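Local coordinates for protein aminotransferase, class III (Deinococcus radiodurans, PDB 3I4J) that probably binds pyridoxal phosphate and transfers amino groups between substrates, as a class III aminotransferase of fold type I working as a dimer, at residues 19-24 / 30-35; 41-46 / 307-312. The protein carries 1 engineered substitution. One frame throughout, in Å; residues are numbered along the deposited sequence.

Contact 1. Residues 19-24 / 30-35; sequences EGVFLY and RYLDGS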
# COMPACT_ATOMS: atom_id res chain seq x y z
N GLU C 19 -19.71 13.09 6.72
CA GLU C 19 -19.73 14.18 7.69
C GLU C 19 -19.77 13.61 9.11
O GLU C 19 -20.77 13.04 9.52
CB GLU C 19 -20.98 15.05 7.50
CG GLU C 19 -21.13 15.72 6.15
CD GLU C 19 -22.46 16.46 6.03
OE1 GLU C 19 -22.65 17.20 5.04
OE2 GLU C 19 -23.32 16.30 6.92
N GLY C 20 -18.69 13.79 9.86
CA GLY C 20 -18.66 13.28 11.22
C GLY C 20 -18.72 11.77 11.25
O GLY C 20 -17.88 11.10 10.64
N VAL C 21 -19.71 11.21 11.93
CA VAL C 21 -19.84 9.77 12.00
C VAL C 21 -20.81 9.26 10.93
O VAL C 21 -21.16 8.08 10.91
CB VAL C 21 -20.35 9.30 13.39
CG1 VAL C 21 -19.41 9.81 14.48
CG2 VAL C 21 -21.77 9.82 13.64
N PHE C 22 -21.21 10.14 10.02
CA PHE C 22 -22.17 9.76 8.97
C PHE C 22 -21.67 9.73 7.53
O PHE C 22 -20.77 10.47 7.14
CB PHE C 22 -23.38 10.70 9.02
CG PHE C 22 -24.12 10.67 10.31
CD1 PHE C 22 -24.99 9.63 10.61
CD2 PHE C 22 -23.94 11.68 11.25
CE1 PHE C 22 -25.67 9.59 11.82
CE2 PHE C 22 -24.62 11.66 12.47
CZ PHE C 22 -25.48 10.61 12.75
N LEU C 23 -22.29 8.85 6.74
CA LEU C 23 -21.99 8.71 5.32
C LEU C 23 -23.29 8.91 4.53
O LEU C 23 -24.37 8.55 5.01
CB LEU C 23 -21.43 7.31 5.02
CG LEU C 23 -20.03 6.99 5.56
CD1 LEU C 23 -19.71 5.53 5.23
CD2 LEU C 23 -18.99 7.91 4.94
N TYR C 24 -23.18 9.48 3.34
CA TYR C 24 -24.36 9.72 2.50
C TYR C 24 -24.11 9.16 1.10
O TYR C 24 -23.02 9.34 0.56
CB TYR C 24 -24.61 11.23 2.38
CG TYR C 24 -24.79 11.97 3.69
CD1 TYR C 24 -26.06 12.34 4.14
CD2 TYR C 24 -23.68 12.30 4.48
CE1 TYR C 24 -26.22 13.02 5.35
CE2 TYR C 24 -23.84 12.97 5.69
CZ TYR C 24 -25.11 13.33 6.12
OH TYR C 24 -25.26 13.97 7.33
N ARG C 30 -28.69 8.13 4.41
CA ARG C 30 -27.66 8.45 5.39
C ARG C 30 -27.37 7.22 6.24
O ARG C 30 -28.28 6.46 6.59
CB ARG C 30 -28.11 9.60 6.30
CG ARG C 30 -26.97 10.18 7.11
CD ARG C 30 -27.42 11.23 8.10
NE ARG C 30 -28.21 10.66 9.19
CZ ARG C 30 -28.46 11.29 10.33
NH1 ARG C 30 -28.00 12.51 10.53
NH2 ARG C 30 -29.17 10.69 11.28
N TYR C 31 -26.10 7.03 6.56
CA TYR C 31 -25.66 5.89 7.36
C TYR C 31 -24.78 6.34 8.52
O TYR C 31 -23.99 7.27 8.39
CB TYR C 31 -24.82 4.94 6.50
CG TYR C 31 -25.43 4.49 5.20
CD1 TYR C 31 -26.03 3.24 5.09
CD2 TYR C 31 -25.36 5.29 4.06
CE1 TYR C 31 -26.53 2.78 3.87
CE2 TYR C 31 -25.86 4.84 2.83
CZ TYR C 31 -26.44 3.58 2.75
OH TYR C 31 -26.90 3.11 1.55
N LEU C 32 -24.92 5.67 9.65
CA LEU C 32 -24.08 5.96 10.81
C LEU C 32 -22.95 4.94 10.64
O LEU C 32 -23.21 3.74 10.54
CB LEU C 32 -24.85 5.72 12.11
CG LEU C 32 -24.24 6.29 13.40
CD1 LEU C 32 -25.29 6.27 14.51
CD2 LEU C 32 -23.00 5.50 13.81
N ASP C 33 -21.72 5.43 10.57
CA ASP C 33 -20.55 4.56 10.39
C ASP C 33 -20.17 3.89 11.70
O ASP C 33 -19.19 4.28 12.35
CB ASP C 33 -19.38 5.39 9.87
CG ASP C 33 -18.36 4.56 9.14
OD1 ASP C 33 -18.41 3.31 9.24
OD2 ASP C 33 -17.49 5.15 8.47
N GLY C 34 -20.94 2.88 12.07
CA GLY C 34 -20.72 2.17 13.33
C GLY C 34 -19.39 1.44 13.48
O GLY C 34 -19.00 1.10 14.59
N SER C 35 -18.70 1.19 12.37
CA SER C 35 -17.42 0.50 12.42
C SER C 35 -16.30 1.34 11.80
O SER C 35 -15.23 0.81 11.49
CB SER C 35 -17.52 -0.84 11.68
OG SER C 35 -17.88 -0.63 10.33
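Strands 22-24 and 30-32 run antiparallel, their axes 4.6 Å apart at closest and their directions 154° apart, as the two arms of a beta hairpin in the N-terminal three-stranded sheet, whose remaining strand, 14-19, leads into 22-25 through a type II' turn from Glu19 to Phe22. Leu23 and Tyr31 form the hydrogen-bonded pair: Leu23 N gives to Tyr31 O and Tyr31 N to Leu23 O, each at 2.8 Å. Phe22-Leu32 and Tyr24-Arg30 flank it as non-hydrogen-bonded pairs. Asp33 N also bonds to Val21 O at 2.7 Å. On the face carrying Phe22, Tyr24, Arg30 and Leu32, the Arg30 chain leaves with CG anti to its backbone N (chi1 -166°), and a bend at chi3 lays the guanidinium flat on the Phe22 ring, planes 9° apart and centres 3.9 Å apart, a stack that is also a cation-pi contact. The methylene part of the same chain serves the neighbouring ring, Arg30 CG sitting over a face of Tyr24 in a CH-pi contact. Val21 CG2 packs off-centre against the opposite face of Phe22, and Leu32 CG touches Phe22 CE1 at 3.9 Å; helix 411-428 covers this part through Leu417 and Leu420 on Leu32. The other face belongs to Leu23 and Tyr31, where Phe69 of the second subunit packs on Leu23 and meets the Tyr31 ring edge-to-face. Tyr31 OH is hydrogen-bonded to Asp25, and Asp33 OD1 to the backbone N of Gly37. Leu23 O, already bonded to Tyr31 N, also lies in the plane of the Tyr31 ring at its edge, 3.5 Å from Tyr31 CD2.

Contact 2. Residues 41-46 / 307-312; sequences ANIGHG and LSVLDI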
# COMPACT_ATOMS: atom_id res chain seq x y z
N ALA C 41 -11.67 5.10 10.06
CA ALA C 41 -12.01 6.52 10.26
C ALA C 41 -12.13 6.95 11.71
O ALA C 41 -13.20 7.39 12.16
CB ALA C 41 -13.30 6.85 9.50
N ASN C 42 -11.02 6.88 12.43
CA ASN C 42 -10.97 7.22 13.85
C ASN C 42 -11.38 8.63 14.26
O ASN C 42 -11.89 8.82 15.37
CB ASN C 42 -9.58 6.92 14.40
CG ASN C 42 -9.29 5.43 14.46
OD1 ASN C 42 -10.05 4.61 13.95
ND2 ASN C 42 -8.16 5.08 15.07
N ILE C 43 -11.15 9.64 13.41
CA ILE C 43 -11.52 10.99 13.81
C ILE C 43 -12.75 11.54 13.09
O ILE C 43 -13.05 12.73 13.17
CB ILE C 43 -10.33 11.97 13.65
CG1 ILE C 43 -10.00 12.20 12.17
CG2 ILE C 43 -9.11 11.39 14.36
CD1 ILE C 43 -8.95 13.29 11.96
N GLY C 44 -13.47 10.66 12.41
CA GLY C 44 -14.67 11.09 11.71
C GLY C 44 -14.39 11.52 10.29
O GLY C 44 -13.24 11.69 9.89
N HIS C 45 -15.46 11.70 9.52
CA HIS C 45 -15.33 12.09 8.12
C HIS C 45 -15.47 13.58 7.86
O HIS C 45 -16.10 14.31 8.63
CB HIS C 45 -16.37 11.34 7.29
CG HIS C 45 -16.30 9.85 7.43
ND1 HIS C 45 -17.15 9.13 8.23
CD2 HIS C 45 -15.46 8.95 6.86
CE1 HIS C 45 -16.84 7.85 8.16
NE2 HIS C 45 -15.81 7.71 7.34
N GLY C 46 -14.87 14.02 6.75
CA GLY C 46 -14.95 15.41 6.33
C GLY C 46 -14.11 16.45 7.05
O GLY C 46 -14.48 17.62 7.06
N LEU C 307 0.22 13.47 10.54
CA LEU C 307 0.54 14.52 11.51
C LEU C 307 -0.68 15.36 11.87
O LEU C 307 -0.89 15.69 13.04
CB LEU C 307 1.65 15.42 10.95
CG LEU C 307 2.16 16.56 11.84
CD1 LEU C 307 2.72 16.00 13.14
CD2 LEU C 307 3.22 17.35 11.09
N SER C 308 -1.48 15.71 10.87
CA SER C 308 -2.68 16.52 11.11
C SER C 308 -3.68 15.72 11.95
O SER C 308 -4.33 16.25 12.85
CB SER C 308 -3.32 16.94 9.78
OG SER C 308 -4.49 17.70 9.99
N VAL C 309 -3.81 14.43 11.64
CA VAL C 309 -4.72 13.57 12.38
C VAL C 309 -4.25 13.48 13.84
O VAL C 309 -5.06 13.52 14.76
CB VAL C 309 -4.77 12.15 11.76
CG1 VAL C 309 -5.47 11.18 12.71
CG2 VAL C 309 -5.53 12.21 10.43
N LEU C 310 -2.94 13.37 14.04
CA LEU C 310 -2.39 13.29 15.39
C LEU C 310 -2.70 14.57 16.17
O LEU C 310 -3.05 14.51 17.35
CB LEU C 310 -0.88 13.05 15.34
CG LEU C 310 -0.17 12.91 16.69
CD1 LEU C 310 -0.79 11.78 17.50
CD2 LEU C 310 1.31 12.67 16.45
N ASP C 311 -2.57 15.73 15.52
CA ASP C 311 -2.87 17.00 16.18
C ASP C 311 -4.28 16.98 16.74
O ASP C 311 -4.53 17.43 17.86
CB ASP C 311 -2.77 18.19 15.20
CG ASP C 311 -1.34 18.50 14.78
OD1 ASP C 311 -0.41 18.31 15.58
OD2 ASP C 311 -1.16 18.97 13.63
N ILE C 312 -5.21 16.46 15.94
CA ILE C 312 -6.61 16.38 16.31
C ILE C 312 -6.85 15.37 17.44
O ILE C 312 -7.58 15.66 18.40
CB ILE C 312 -7.46 15.99 15.08
CG1 ILE C 312 -7.38 17.12 14.05
CG2 ILE C 312 -8.90 15.71 15.49
CD1 ILE C 312 -8.01 16.78 12.71
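The type I turn from Ala41 to Gly44 brings Ile43 up to the side of helix 300-315, with Ile43 CA and Val309 CA 7.4 Å apart as the nearest alpha carbons of the two segments. One isoleucine carries the whole contact from the loop side. Its CG1 branch stands between the backbone N and the carbonyl carbon (chi1 70°), and from there the extended chain carries CD1 to the helix. That methyl meets Ile312 CD1 at 3.7 Å, the two side chains crossing at about a right angle, and reaches Val309 CG2 at 3.9 Å. The second branch takes part too: Ile43 CG2 lies 4.0 Å from Val309 CG1. Val309 and Ile312, one turn apart, thus offer a buried apolar strip, and the joint is plain packing of the loop between helices 36-39 and 48-60 against a helix far along the chain in the fold type I architecture of the class III aminotransferases. Tyr267 and Ala265 add to its surroundings, touching Ile43 and Val309 respectively. On the same helix, Asp311 forms salt bridges to Arg53 and Arg80, linking it to helices 48-60 and 72-84, while Ile43 O accepts a hydrogen bond from Arg47 NH1.

Overall arrangement
From the N terminus, contact 1 comes first and closes a short hairpin with five residues between its segments. The chain then runs through helix 36-39 into the 41-46 loop, where contact 2 opens; it closes only 260 residues later, on helix 300-315, after the seven-stranded mixed sheet has been built. The contacts therefore follow in series, neither nested nor crossed, with centres about 15 Å apart. His45 joins them: its backbone N probably hydrogen-bonds to Gly20 O at 2.7 Å, and its ring packs beside Asp33 and Leu23. Thus the N-terminal sheet is tied through one loop to helix 300-315. Phe69 of the second subunit packs at contact 1, and Phe63 of that subunit on His45.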